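PDB 4AKK: nitrate regulatory protein from Klebsiella oxytoca, which senses nitrate and nitrite and, in response, binds the nasF operon leader RNA to bring about transcription antitermination. Local coordinates for residues W133-L138 / R164-I169. Sequence-based numbering, arbitrary orientation.
Sequences WYLPQL and RHLLNI
Y134 brings the CD2–CE2 bond of its ring obliquely over the CD2–NE2 bond of the H165 imidazole, within the all-helical NIT nitrate-sensing domain, where the C-terminal part of helix 122-134 packs against the C-terminal part of helix 152-167. The ring planes are only 11° apart, yet the centroids stand 4.7 Å from each other, so this is a strongly slid near-parallel pair with little overlap. The closest atoms fall at these two bonds: Y134 CE2 lies 3.3 Å from H165 NE2, and Y134 CD2 is 3.4 Å from H165 CD2. Both CB atoms point toward the other segment from CA atoms 8.5 Å apart. In each residue CG is anti to the carbonyl carbon and beside the backbone N (chi1 -72° for Y134 and -66° for H165), and this shared setting brings the rings together with their planes nearly parallel. W133, one residue back, places CD1 over the centre of one face of the Y134 ring, 4.0 Å above its plane.

One residue further along both segments, the contact becomes purely aliphatic. The branched ends of L135 and L166 meet through methyl groups, L135 CD2 being 4.4 Å from L166 CD1, a loose approach between residues that both also pack on F109 of helix 92-117. L166 additionally reaches L69, V70 and L73 of helix 56-85, so the two leucines pack where helix 152-167 and the C-terminal end region of helix 122-134 meet helices 92-117 and 56-85. On the aromatic side the second subunit comes close, its I331 packing on Y134 and its A332 on H165.

No direct hydrogen bond links the two segments; the polar connection is a water in the plane of the imidazole at its edge, 3.0 Å from H165 NE2 and 2.7 Å from Y134 OH.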
loop_
_atom_site.group_PDB
_atom_site.type_symbol
_atom_site.label_atom_id
_atom_site.label_comp_id
_atom_site.label_asym_id
_atom_site.label_seq_id
_atom_site.Cartn_x
_atom_site.Cartn_y
_atom_site.Cartn_z
ATOM N N TRP A 133 -20.065 10.856 -14.036
ATOM C CA TRP A 133 -20.454 12.226 -13.699
ATOM C C TRP A 133 -19.763 13.247 -14.597
ATOM O O TRP A 133 -20.376 14.222 -15.025
ATOM C CB TRP A 133 -20.151 12.519 -12.227
ATOM C CG TRP A 133 -20.333 13.953 -11.825
ATOM C CD1 TRP A 133 -19.480 14.989 -12.075
ATOM C CD2 TRP A 133 -21.426 14.507 -11.082
ATOM N NE1 TRP A 133 -19.978 16.154 -11.544
ATOM C CE2 TRP A 133 -21.172 15.884 -10.927
ATOM C CE3 TRP A 133 -22.597 13.971 -10.535
ATOM C CZ2 TRP A 133 -22.045 16.732 -10.249
ATOM C CZ3 TRP A 133 -23.463 14.816 -9.862
ATOM C CH2 TRP A 133 -23.183 16.181 -9.725
ATOM N N TYR A 134 -18.492 13.010 -14.895
ATOM C CA TYR A 134 -17.711 13.929 -15.721
ATOM C C TYR A 134 -17.910 13.760 -17.221
ATOM O O TYR A 134 -17.675 14.692 -17.980
ATOM C CB TYR A 134 -16.220 13.785 -15.413
ATOM C CG TYR A 134 -15.828 14.358 -14.079
ATOM C CD1 TYR A 134 -15.557 15.712 -13.937
ATOM C CD2 TYR A 134 -15.734 13.546 -12.960
ATOM C CE1 TYR A 134 -15.209 16.241 -12.708
ATOM C CE2 TYR A 134 -15.386 14.063 -11.734
ATOM C CZ TYR A 134 -15.124 15.409 -11.611
ATOM O OH TYR A 134 -14.774 15.917 -10.382
ATOM N N LEU A 135 -18.317 12.572 -17.659
ATOM C CA LEU A 135 -18.426 12.304 -19.089
ATOM C C LEU A 135 -19.291 13.301 -19.874
ATOM O O LEU A 135 -18.898 13.730 -20.954
ATOM C CB LEU A 135 -18.865 10.860 -19.348
ATOM C CG LEU A 135 -17.758 9.843 -19.060
ATOM C CD1 LEU A 135 -18.242 8.414 -19.257
ATOM C CD2 LEU A 135 -16.532 10.119 -19.922
ATOM N N PRO A 136 -20.467 13.678 -19.336
ATOM C CA PRO A 136 -21.333 14.606 -20.077
ATOM C C PRO A 136 -20.747 16.010 -20.222
ATOM O O PRO A 136 -21.326 16.842 -20.914
ATOM C CB PRO A 136 -22.601 14.671 -19.217
ATOM C CG PRO A 136 -22.558 13.457 -18.354
ATOM C CD PRO A 136 -21.108 13.199 -18.102
ATOM N N GLN A 137 -19.620 16.278 -19.578
ATOM C CA GLN A 137 -19.015 17.602 -19.663
ATOM C C GLN A 137 -18.154 17.739 -20.911
ATOM O O GLN A 137 -17.675 18.822 -21.231
ATOM C CB GLN A 137 -18.196 17.904 -18.411
ATOM C CG GLN A 137 -18.966 17.687 -17.127
ATOM C CD GLN A 137 -18.333 18.383 -15.940
ATOM O OE1 GLN A 137 -17.143 18.712 -15.954
ATOM N NE2 GLN A 137 -19.127 18.610 -14.900
ATOM N N LEU A 138 -17.975 16.636 -21.627
ATOM C CA LEU A 138 -17.221 16.660 -22.871
ATOM C C LEU A 138 -17.770 17.640 -23.901
ATOM O O LEU A 138 -17.002 18.287 -24.607
ATOM C CB LEU A 138 -17.137 15.264 -23.476
ATOM C CG LEU A 138 -16.064 14.380 -22.857
ATOM C CD1 LEU A 138 -16.170 12.966 -23.399
ATOM C CD2 LEU A 138 -14.684 14.975 -23.116
ATOM N N ARG A 164 -8.595 10.036 -15.589
ATOM C CA ARG A 164 -8.198 9.492 -14.293
ATOM C C ARG A 164 -9.330 8.755 -13.564
ATOM O O ARG A 164 -9.109 7.709 -12.945
ATOM C CB ARG A 164 -7.644 10.609 -13.404
ATOM C CG ARG A 164 -7.428 10.195 -11.945
ATOM C CD ARG A 164 -6.635 11.249 -11.192
ATOM N NE ARG A 164 -7.226 12.570 -11.358
ATOM C CZ ARG A 164 -8.135 13.087 -10.538
ATOM N NH1 ARG A 164 -8.546 12.398 -9.475
ATOM N NH2 ARG A 164 -8.619 14.300 -10.775
ATOM N N HIS A 165 -10.537 9.305 -13.621
ATOM C CA HIS A 165 -11.689 8.648 -13.009
ATOM C C HIS A 165 -12.100 7.376 -13.743
ATOM O O HIS A 165 -12.610 6.446 -13.134
ATOM C CB HIS A 165 -12.863 9.608 -12.895
ATOM C CG HIS A 165 -12.606 10.734 -11.949
ATOM N ND1 HIS A 165 -12.200 10.733 -10.659
ATOM C CD2 HIS A 165 -12.712 12.059 -12.316
ATOM C CE1 HIS A 165 -12.086 12.043 -10.269
ATOM N NE2 HIS A 165 -12.403 12.823 -11.285
ATOM N N LEU A 166 -11.857 7.334 -15.046
ATOM C CA LEU A 166 -12.149 6.135 -15.823
ATOM C C LEU A 166 -11.179 5.048 -15.412
ATOM O O LEU A 166 -11.581 3.923 -15.153
ATOM C CB LEU A 166 -12.037 6.411 -17.324
ATOM C CG LEU A 166 -13.228 7.165 -17.907
ATOM C CD1 LEU A 166 -12.919 7.638 -19.318
ATOM C CD2 LEU A 166 -14.477 6.276 -17.876
ATOM N N LEU A 167 -9.903 5.411 -15.340
ATOM C CA LEU A 167 -8.844 4.500 -14.926
ATOM C C LEU A 167 -9.022 3.972 -13.506
ATOM O O LEU A 167 -8.697 2.819 -13.238
ATOM C CB LEU A 167 -7.475 5.180 -15.046
ATOM C CG LEU A 167 -6.954 5.407 -16.462
ATOM C CD1 LEU A 167 -5.558 6.016 -16.426
ATOM C CD2 LEU A 167 -6.948 4.110 -17.250
ATOM N N ASN A 168 -9.533 4.814 -12.609
ATOM C CA ASN A 168 -9.763 4.424 -11.221
ATOM C C ASN A 168 -10.827 3.343 -11.092
ATOM O O ASN A 168 -10.954 2.714 -10.046
ATOM C CB ASN A 168 -10.158 5.631 -10.340
ATOM C CG ASN A 168 -9.018 6.622 -10.132
ATOM O OD1 ASN A 168 -7.858 6.315 -10.389
ATOM N ND2 ASN A 168 -9.357 7.825 -9.666
ATOM N N ILE A 169 -11.606 3.121 -12.142
ATOM C CA ILE A 169 -12.560 2.023 -12.082
ATOM C C ILE A 169 -11.827 0.679 -12.064
ATOM O O ILE A 169 -12.249 -0.249 -11.392
ATOM C CB ILE A 169 -13.543 2.032 -13.256
ATOM C CG1 ILE A 169 -14.422 3.288 -13.225
ATOM C CG2 ILE A 169 -14.381 0.748 -13.238
ATOM C CD1 ILE A 169 -15.268 3.473 -14.473
HETATM O O HOH W 1 -12.208 15.373 -9.654
#